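Local coordinates for protein nicotinate phosphoribosyltransferase (Saccharomyces cerevisiae, PDB 1VLP) that catalyses the first step of NAD synthesis from nicotinic acid, the ATP-dependent joining of nicotinate to a phosphoribosyl group to give nicotinate ribonucleotide, at residues K292-P297 / S320-D325; V305-D308 / E314-K317; I336-S341 / I348-A353. All blocks are in the same frame, centred on the assembly; numbering follows the deposited sequence. Where two conformers were deposited one is given.

Interaction 1: K292-P297 / S320-D325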
loop_
_atom_site.group_PDB
_atom_site.type_symbol
_atom_site.label_atom_id
_atom_site.label_comp_id
_atom_site.label_asym_id
_atom_site.label_seq_id
_atom_site.Cartn_x
_atom_site.Cartn_y
_atom_site.Cartn_z
ATOM N N LYS A 292 -19.617 6.996 -12.778
ATOM C CA LYS A 292 -20.416 8.116 -13.255
ATOM C C LYS A 292 -19.591 9.276 -13.814
ATOM O O LYS A 292 -20.071 9.971 -14.682
ATOM C CB LYS A 292 -21.296 8.718 -12.150
ATOM C CG LYS A 292 -22.366 7.841 -11.593
ATOM C CD LYS A 292 -23.027 8.558 -10.386
ATOM C CE LYS A 292 -24.310 7.846 -9.948
ATOM N NZ LYS A 292 -25.120 8.691 -9.004
ATOM N N SER A 293 -18.376 9.494 -13.296
ATOM C CA SER A 293 -17.526 10.604 -13.751
ATOM C C SER A 293 -16.379 10.142 -14.597
ATOM O O SER A 293 -15.534 10.971 -14.988
ATOM C CB SER A 293 -16.970 11.437 -12.563
ATOM O OG SER A 293 -16.294 10.669 -11.594
ATOM N N PHE A 294 -16.283 8.820 -14.823
ATOM C CA PHE A 294 -15.133 8.252 -15.563
ATOM C C PHE A 294 -15.355 8.242 -17.081
ATOM O O PHE A 294 -15.744 7.218 -17.691
ATOM C CB PHE A 294 -14.825 6.841 -15.054
ATOM C CG PHE A 294 -13.414 6.369 -15.326
ATOM C CD1 PHE A 294 -12.290 7.196 -15.057
ATOM C CD2 PHE A 294 -13.182 5.060 -15.700
ATOM C CE1 PHE A 294 -10.998 6.766 -15.214
ATOM C CE2 PHE A 294 -11.845 4.622 -15.866
ATOM C CZ PHE A 294 -10.768 5.471 -15.605
ATOM N N ARG A 295 -15.184 9.429 -17.646
ATOM C CA ARG A 295 -15.314 9.670 -19.069
ATOM C C ARG A 295 -14.271 10.731 -19.440
ATOM O O ARG A 295 -13.594 11.264 -18.544
ATOM C CB ARG A 295 -16.739 10.078 -19.396
ATOM C CG ARG A 295 -17.182 11.290 -18.750
ATOM C CD ARG A 295 -18.717 11.409 -18.876
ATOM N NE ARG A 295 -19.304 12.094 -17.726
ATOM C CZ ARG A 295 -20.606 12.342 -17.570
ATOM N NH1 ARG A 295 -21.496 11.968 -18.498
ATOM N NH2 ARG A 295 -21.019 12.977 -16.478
ATOM N N PRO A 296 -14.084 10.994 -20.746
ATOM C CA PRO A 296 -13.017 11.899 -21.165
ATOM C C PRO A 296 -13.166 13.254 -20.463
ATOM O O PRO A 296 -14.286 13.702 -20.224
ATOM C CB PRO A 296 -13.191 11.957 -22.688
ATOM C CG PRO A 296 -13.838 10.669 -23.044
ATOM C CD PRO A 296 -14.808 10.463 -21.912
ATOM N N PRO A 297 -12.051 13.870 -20.056
ATOM C CA PRO A 297 -10.637 13.494 -20.271
ATOM C C PRO A 297 -10.068 12.442 -19.283
ATOM O O PRO A 297 -9.037 11.822 -19.555
ATOM C CB PRO A 297 -9.912 14.840 -20.079
ATOM C CG PRO A 297 -10.733 15.542 -19.020
ATOM C CD PRO A 297 -12.180 15.102 -19.229
ATOM N N SER A 320 -14.682 -3.754 -18.208
ATOM C CA SER A 320 -14.616 -4.004 -19.640
ATOM C C SER A 320 -15.811 -3.425 -20.365
ATOM O O SER A 320 -15.662 -2.722 -21.362
ATOM C CB SER A 320 -14.499 -5.519 -19.928
ATOM O OG SER A 320 -14.563 -5.781 -21.316
ATOM N N HIS A 321 -17.011 -3.705 -19.860
ATOM C CA HIS A 321 -18.225 -3.104 -20.411
ATOM C C HIS A 321 -18.126 -1.582 -20.388
ATOM O O HIS A 321 -18.477 -0.930 -21.339
ATOM C CB HIS A 321 -19.448 -3.573 -19.617
ATOM C CG HIS A 321 -20.706 -2.793 -19.931
ATOM N ND1 HIS A 321 -21.310 -2.859 -21.158
ATOM C CD2 HIS A 321 -21.439 -1.921 -19.195
ATOM C CE1 HIS A 321 -22.364 -2.063 -21.184
ATOM N NE2 HIS A 321 -22.484 -1.495 -19.994
ATOM N N HIS A 322 -17.641 -1.014 -19.290
ATOM C CA HIS A 322 -17.515 0.434 -19.237
ATOM C C HIS A 322 -16.599 0.955 -20.315
ATOM O O HIS A 322 -16.960 1.870 -21.037
ATOM C CB HIS A 322 -17.030 0.919 -17.896
ATOM C CG HIS A 322 -17.086 2.409 -17.758
ATOM N ND1 HIS A 322 -18.269 3.093 -17.549
ATOM C CD2 HIS A 322 -16.106 3.339 -17.817
ATOM C CE1 HIS A 322 -17.997 4.391 -17.463
ATOM N NE2 HIS A 322 -16.694 4.558 -17.604
ATOM N N TYR A 323 -15.406 0.400 -20.424
ATOM C CA TYR A 323 -14.444 0.927 -21.379
ATOM C C TYR A 323 -14.839 0.674 -22.862
ATOM O O TYR A 323 -14.744 1.580 -23.689
ATOM C CB TYR A 323 -13.087 0.318 -21.114
ATOM C CG TYR A 323 -12.209 0.967 -20.063
ATOM C CD1 TYR A 323 -11.927 2.340 -20.100
ATOM C CD2 TYR A 323 -11.574 0.191 -19.083
ATOM C CE1 TYR A 323 -11.076 2.934 -19.173
ATOM C CE2 TYR A 323 -10.737 0.751 -18.162
ATOM C CZ TYR A 323 -10.462 2.125 -18.201
ATOM O OH TYR A 323 -9.571 2.634 -17.240
ATOM N N HIS A 324 -15.306 -0.519 -23.160
ATOM C CA HIS A 324 -15.498 -0.911 -24.543
ATOM C C HIS A 324 -16.853 -0.527 -25.096
ATOM O O HIS A 324 -16.968 -0.080 -26.215
ATOM C CB HIS A 324 -15.358 -2.440 -24.666
ATOM C CG HIS A 324 -15.443 -2.966 -26.078
ATOM N ND1 HIS A 324 -14.539 -2.612 -27.060
ATOM C CD2 HIS A 324 -16.279 -3.867 -26.651
ATOM C CE1 HIS A 324 -14.835 -3.247 -28.185
ATOM N NE2 HIS A 324 -15.886 -4.015 -27.966
ATOM N N ASP A 325 -17.867 -0.675 -24.270
ATOM C CA ASP A 325 -19.244 -0.374 -24.633
ATOM C C ASP A 325 -19.630 1.071 -24.341
ATOM O O ASP A 325 -20.178 1.740 -25.235
ATOM C CB ASP A 325 -20.222 -1.339 -23.954
ATOM C CG ASP A 325 -20.070 -2.810 -24.443
ATOM O OD1 ASP A 325 -19.531 -3.029 -25.544
ATOM O OD2 ASP A 325 -20.489 -3.725 -23.692
#
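The rings of F294, H322 and Y323 divide this contact between them. Y323 brings its hydroxyl to the rim of the F294 ring, near the plane of that ring, with OH of Y323 3.3 Å from CE2 of F294. The two aromatic planes are inclined at 58° and their centroids lie 5.8 Å apart, an oblique meeting that is neither a stack nor a T-shaped pair. The imidazole of H322 turns its edge to the backbone of F294, while its CD2 reaches the F294 ring at a slant, 4.0 Å from CD2 of F294.

In terms of the fold, the contact lies beside strand 304-307 of the parallel sheet of this type II phosphoribosyltransferase, and joins a loop to helix 312-326, which packs against that sheet. Segment 292-297 belongs to the loop between helices 287-291 and 298-301, and F294 is the centre of an inverse gamma turn within it. Segment 320-325 lies on helix 312-326, which takes a wider, pi-type turn at 321-325. With CG of H322 trans to its own backbone N (chi1 -172°), the imidazole stretches out from the helix to the backbone O of F294; Y323 has its CG beside the backbone N instead, and this other torsion brings its hydroxyl to the edge of the F294 ring.

F294 is hemmed in further by the ring of F290 and by V305 of strand 304-307, which Y323 also touches, so the packing runs on from the rings to the sheet. All three residues that meet here are buried. The polar tie among them is a single short, nearly straight bond: NE2 of H322 donates to O of F294 at 2.8 Å and 165°. O of F294 lies close to the imidazole plane, and NE2 of H322 approaches in the carbonyl plane.

Interaction 2: V305-D308 / E314-K317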
loop_
_atom_site.group_PDB
_atom_site.type_symbol
_atom_site.label_atom_id
_atom_site.label_comp_id
_atom_site.label_asym_id
_atom_site.label_seq_id
_atom_site.Cartn_x
_atom_site.Cartn_y
_atom_site.Cartn_z
ATOM N N VAL A 305 -7.271 0.900 -14.292
ATOM C CA VAL A 305 -7.901 0.865 -12.996
ATOM C C VAL A 305 -7.187 -0.168 -12.130
ATOM O O VAL A 305 -6.606 -1.133 -12.647
ATOM C CB VAL A 305 -9.405 0.508 -13.030
ATOM C CG1 VAL A 305 -10.254 1.644 -13.663
ATOM C CG2 VAL A 305 -9.638 -0.838 -13.724
ATOM N N ARG A 306 -7.189 0.076 -10.828
ATOM C CA ARG A 306 -6.651 -0.902 -9.834
ATOM C C ARG A 306 -7.846 -1.579 -9.118
ATOM O O ARG A 306 -8.745 -0.893 -8.577
ATOM C CB ARG A 306 -5.660 -0.244 -8.821
ATOM C CG ARG A 306 -4.882 -1.264 -7.886
ATOM C CD ARG A 306 -3.966 -0.471 -6.875
ATOM N NE ARG A 306 -4.208 -0.950 -5.502
ATOM C CZ ARG A 306 -4.194 -0.197 -4.413
ATOM N NH1 ARG A 306 -3.909 1.108 -4.469
ATOM N NH2 ARG A 306 -4.444 -0.766 -3.238
ATOM N N GLN A 307 -7.856 -2.920 -9.152
ATOM C CA GLN A 307 -8.874 -3.748 -8.501
ATOM C C GLN A 307 -8.340 -4.160 -7.093
ATOM O O GLN A 307 -7.274 -4.743 -6.981
ATOM C CB GLN A 307 -9.209 -4.943 -9.358
ATOM C CG GLN A 307 -10.332 -5.853 -8.828
ATOM C CD GLN A 307 -9.884 -6.836 -7.794
ATOM O OE1 GLN A 307 -8.865 -7.536 -7.969
ATOM N NE2 GLN A 307 -10.674 -6.959 -6.725
ATOM N N ASP A 308 -9.066 -3.788 -6.048
ATOM C CA ASP A 308 -8.607 -3.938 -4.691
ATOM C C ASP A 308 -9.633 -4.579 -3.753
ATOM O O ASP A 308 -9.293 -4.835 -2.581
ATOM C CB ASP A 308 -8.242 -2.559 -4.149
ATOM C CG ASP A 308 -7.302 -2.620 -2.945
ATOM O OD1 ASP A 308 -6.338 -3.431 -2.954
ATOM O OD2 ASP A 308 -7.542 -1.819 -2.017
ATOM N N GLU A 314 -16.007 -10.507 -11.568
ATOM C CA GLU A 314 -17.140 -9.611 -11.714
ATOM C C GLU A 314 -16.677 -8.174 -11.977
ATOM O O GLU A 314 -17.221 -7.528 -12.873
ATOM C CB GLU A 314 -18.111 -9.733 -10.529
ATOM C CG GLU A 314 -18.945 -11.048 -10.543
ATOM C CD GLU A 314 -19.676 -11.297 -11.885
ATOM O OE1 GLU A 314 -20.455 -10.413 -12.357
ATOM O OE2 GLU A 314 -19.458 -12.371 -12.491
ATOM N N TYR A 315 -15.679 -7.713 -11.228
ATOM C CA TYR A 315 -15.045 -6.410 -11.492
ATOM C C TYR A 315 -14.567 -6.277 -12.929
ATOM O O TYR A 315 -14.805 -5.282 -13.597
ATOM C CB TYR A 315 -13.890 -6.172 -10.531
ATOM C CG TYR A 315 -13.315 -4.793 -10.635
ATOM C CD1 TYR A 315 -13.934 -3.725 -9.998
ATOM C CD2 TYR A 315 -12.156 -4.555 -11.345
ATOM C CE1 TYR A 315 -13.361 -2.461 -10.056
ATOM C CE2 TYR A 315 -11.594 -3.312 -11.408
ATOM C CZ TYR A 315 -12.191 -2.266 -10.758
ATOM O OH TYR A 315 -11.637 -0.996 -10.856
ATOM N N THR A 316 -13.898 -7.292 -13.417
ATOM C CA THR A 316 -13.311 -7.263 -14.753
ATOM C C THR A 316 -14.390 -7.078 -15.828
ATOM O O THR A 316 -14.248 -6.280 -16.758
ATOM C CB THR A 316 -12.500 -8.579 -14.978
ATOM O OG1 THR A 316 -11.443 -8.682 -13.992
ATOM C CG2 THR A 316 -11.869 -8.679 -16.425
ATOM N N LYS A 317 -15.487 -7.803 -15.677
ATOM C CA LYS A 317 -16.592 -7.711 -16.608
ATOM C C LYS A 317 -17.159 -6.301 -16.612
ATOM O O LYS A 317 -17.430 -5.764 -17.678
ATOM C CB LYS A 317 -17.647 -8.757 -16.280
ATOM C CG LYS A 317 -17.167 -10.190 -16.597
ATOM C CD LYS A 317 -18.310 -11.211 -16.671
ATOM C CE LYS A 317 -19.054 -11.367 -15.431
ATOM N NZ LYS A 317 -19.983 -12.575 -15.515
#
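Apolar packing carries the contact between Y315 and the strand residues V305 and Q307. The aliphatic part of Q307 lies over one face of the Y315 ring, with CG of Q307 3.4 Å from CD2 of Y315. CB of Q307 is 3.5 Å from CE2 of Y315. The two side chains run past each other in opposite directions. The chain of Q307 bends at chi2 (-82°), which leaves its methylene groups on the ring and takes the amide onward, its plane 58° from that of the phenol. V305 meets the same ring differently: its CG2 sits at the ring edge, 3.9 Å from CE2 of Y315, and its CB is 3.5 Å from OH of Y315.

These residues tie strand 304-307 to helix 312-326, the first two elements of a beta-alpha-beta unit completed by strand 335-338. The ring of Y315 reaches from the helix to the sheet because CG stands opposite the backbone N about CA-CB (chi1 -173°).

Polar interactions lie around this packing. The hydroxyl of Y315 is hydrogen-bonded to OG1 of T282, a partner that secures the far end of the ring. The CA-CB bond of R306, which by analogy with relatives probably binds nicotinate, points away from the helix. NE of R306 bonds to OG of S339, and NH2 of R306 and OD1 of D308, 3.3 Å apart, form a salt bridge whose hydrogen bond is weak.

Interaction 3: I336-S341 / I348-A353. With PO4 (phosphate ion), chain E.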
loop_
_atom_site.group_PDB
_atom_site.type_symbol
_atom_site.label_atom_id
_atom_site.label_comp_id
_atom_site.label_asym_id
_atom_site.label_seq_id
_atom_site.Cartn_x
_atom_site.Cartn_y
_atom_site.Cartn_z
ATOM N N ILE A 336 -6.246 -3.458 -16.105
ATOM C CA ILE A 336 -6.657 -3.724 -14.753
ATOM C C ILE A 336 -5.477 -4.282 -13.966
ATOM O O ILE A 336 -4.827 -5.235 -14.369
ATOM C CB ILE A 336 -7.851 -4.737 -14.617
ATOM C CG1 ILE A 336 -9.065 -4.259 -15.399
ATOM C CG2 ILE A 336 -8.190 -4.949 -13.159
ATOM C CD1 ILE A 336 -10.219 -5.180 -15.357
ATOM N N CYS A 337 -5.186 -3.622 -12.865
ATOM C CA CYS A 337 -4.161 -4.095 -11.932
ATOM C C CYS A 337 -4.866 -4.730 -10.711
ATOM O O CYS A 337 -5.581 -4.063 -9.987
ATOM C CB CYS A 337 -3.320 -2.930 -11.475
ATOM S SG CYS A 337 -2.071 -3.508 -10.289
ATOM N N TYR A 338 -4.698 -6.031 -10.561
ATOM C CA TYR A 338 -5.276 -6.806 -9.494
ATOM C C TYR A 338 -4.285 -6.809 -8.325
ATOM O O TYR A 338 -3.114 -7.193 -8.494
ATOM C CB TYR A 338 -5.485 -8.237 -9.960
ATOM C CG TYR A 338 -6.402 -8.375 -11.160
ATOM C CD1 TYR A 338 -7.759 -8.498 -11.026
ATOM C CD2 TYR A 338 -5.883 -8.362 -12.444
ATOM C CE1 TYR A 338 -8.570 -8.636 -12.132
ATOM C CE2 TYR A 338 -6.691 -8.467 -13.570
ATOM C CZ TYR A 338 -8.050 -8.608 -13.402
ATOM O OH TYR A 338 -8.813 -8.728 -14.532
ATOM N N SER A 339 -4.747 -6.358 -7.162
ATOM C CA SER A 339 -3.812 -6.161 -6.046
ATOM C C SER A 339 -4.285 -6.650 -4.681
ATOM O O SER A 339 -3.663 -6.292 -3.669
ATOM C CB SER A 339 -3.439 -4.663 -5.971
ATOM O OG SER A 339 -4.569 -3.876 -5.592
ATOM N N ASP A 340 -5.381 -7.406 -4.631
ATOM C CA ASP A 340 -6.015 -7.771 -3.347
ATOM C C ASP A 340 -5.648 -9.190 -2.979
ATOM O O ASP A 340 -6.283 -10.125 -3.474
ATOM C CB ASP A 340 -7.537 -7.632 -3.434
ATOM C CG ASP A 340 -8.249 -7.960 -2.111
ATOM O OD1 ASP A 340 -7.576 -7.924 -1.038
ATOM O OD2 ASP A 340 -9.463 -8.258 -2.159
ATOM N N SER A 341 -4.647 -9.359 -2.105
ATOM C CA SER A 341 -4.331 -10.635 -1.489
ATOM C C SER A 341 -4.068 -11.746 -2.512
ATOM O O SER A 341 -4.619 -12.838 -2.477
ATOM C CB SER A 341 -5.483 -11.023 -0.545
ATOM O OG SER A 341 -5.837 -9.933 0.309
ATOM N N ILE A 348 -2.774 -15.998 -12.168
ATOM C CA ILE A 348 -3.013 -16.708 -13.426
ATOM C C ILE A 348 -4.500 -16.755 -13.838
ATOM O O ILE A 348 -4.881 -16.436 -14.980
ATOM C CB ILE A 348 -2.362 -18.114 -13.370
ATOM C CG1 ILE A 348 -0.855 -17.967 -13.323
ATOM C CG2 ILE A 348 -2.698 -18.955 -14.590
ATOM C CD1 ILE A 348 -0.133 -19.256 -12.994
ATOM N N THR A 349 -5.338 -17.147 -12.898
ATOM C CA THR A 349 -6.777 -17.133 -13.122
ATOM C C THR A 349 -7.320 -15.777 -13.575
ATOM O O THR A 349 -8.152 -15.710 -14.499
ATOM C CB THR A 349 -7.511 -17.524 -11.844
ATOM O OG1 THR A 349 -7.079 -18.833 -11.468
ATOM C CG2 THR A 349 -9.022 -17.526 -12.077
ATOM N N TYR A 350 -6.920 -14.727 -12.878
ATOM C CA TYR A 350 -7.369 -13.370 -13.202
ATOM C C TYR A 350 -6.777 -12.879 -14.536
ATOM O O TYR A 350 -7.466 -12.146 -15.310
ATOM C CB TYR A 350 -7.054 -12.385 -12.044
ATOM C CG TYR A 350 -7.652 -12.778 -10.718
ATOM C CD1 TYR A 350 -8.753 -13.645 -10.645
ATOM C CD2 TYR A 350 -7.144 -12.249 -9.541
ATOM C CE1 TYR A 350 -9.292 -14.031 -9.411
ATOM C CE2 TYR A 350 -7.666 -12.632 -8.309
ATOM C CZ TYR A 350 -8.742 -13.517 -8.265
ATOM O OH TYR A 350 -9.302 -13.871 -7.059
ATOM N N SER A 351 -5.570 -13.312 -14.857
ATOM C CA SER A 351 -5.007 -12.975 -16.151
ATOM C C SER A 351 -5.857 -13.532 -17.315
ATOM O O SER A 351 -6.045 -12.890 -18.325
ATOM C CB SER A 351 -3.562 -13.468 -16.256
ATOM O OG SER A 351 -3.490 -14.860 -16.513
ATOM N N HIS A 352 -6.386 -14.728 -17.118
ATOM C CA HIS A 352 -7.331 -15.333 -18.079
ATOM C C HIS A 352 -8.622 -14.545 -18.225
ATOM O O HIS A 352 -9.098 -14.301 -19.352
ATOM C CB HIS A 352 -7.646 -16.753 -17.653
ATOM C CG HIS A 352 -6.458 -17.664 -17.757
ATOM N ND1 HIS A 352 -6.393 -18.900 -17.135
ATOM C CD2 HIS A 352 -5.268 -17.493 -18.384
ATOM C CE1 HIS A 352 -5.220 -19.451 -17.400
ATOM N NE2 HIS A 352 -4.517 -18.615 -18.149
ATOM N N ALA A 353 -9.198 -14.186 -17.110
ATOM C CA ALA A 353 -10.439 -13.373 -17.109
ATOM C C ALA A 353 -10.216 -12.024 -17.805
ATOM O O ALA A 353 -11.035 -11.596 -18.619
ATOM C CB ALA A 353 -10.976 -13.171 -15.664
HETATM P P PO4 E . -1.780 -8.102 0.091
HETATM O O1 PO4 E . -0.415 -7.473 0.016
HETATM O O2 PO4 E . -1.761 -9.602 0.162
HETATM O O3 PO4 E . -2.506 -7.662 1.371
HETATM O O4 PO4 E . -2.679 -7.648 -1.041
#
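Y350 sets its CB over the centre of the Y338 ring, a CH-pi contact in which CB stands 3.9 Å from the ring centroid and only 4° off the normal. The aromatic planes themselves are inclined by 34°, with centroids 5.5 Å apart, so the rings meet obliquely. Between the rings themselves, CD2 of Y350 comes to 4.1 Å from CD1 of Y338. On the opposite face of Y338 lies CG2 of I336, offset toward the rim, and the ring is thus held between its own strand and the helix. CG of Y338 lies opposite its carbonyl carbon (chi1 -60°), directing the phenol along the helix-facing side of the strand; OH is hydrogen-bonded to OG1 of T316 on helix 312-326. Without the phenol, as with an alanine here, CB of Y350 would probably lose the ring face it rests on and T316 its hydroxyl partner, leaving a gap between strand and helix.

Beyond the strand end the chain turns to anion binding. The backbone N of S341 donates to O4 of the phosphate ion at 2.8 Å, and T367 N binds the same ion. The phosphate probably came from the crystallisation liquor, yet T367 probably binds 5-phosphoribosyl diphosphate, and the ion may mark part of that substrate's site. Strand 335-338, helix 344-356 and strand 360-365 form a beta-alpha-beta unit with the anion-binding loop following its first strand.

Interactions 2 and 3 belong to successive beta-alpha-beta units that share strand 335-338, and interaction 1 lies further along helix 312-326. Interaction 2 is nested along the chain inside the loop closed by interaction 1; CG1 of V305 lies 3.8 Å from OH of Y323 and 4.0 Å from CE2 of F294. Interactions 2 and 3, whose centres are 8 Å apart, sit on neighbouring strands, where N of Q307 and O of C337 are a probable hydrogen-bonded pair at 2.7 Å. Toward the C-terminal ends of these strands lie R306, a probable nicotinate-binding residue, and, after the strand, the phosphate at S341. Interaction 1 is more remote: the side chain of Y323 is about 10 Å from that of R306.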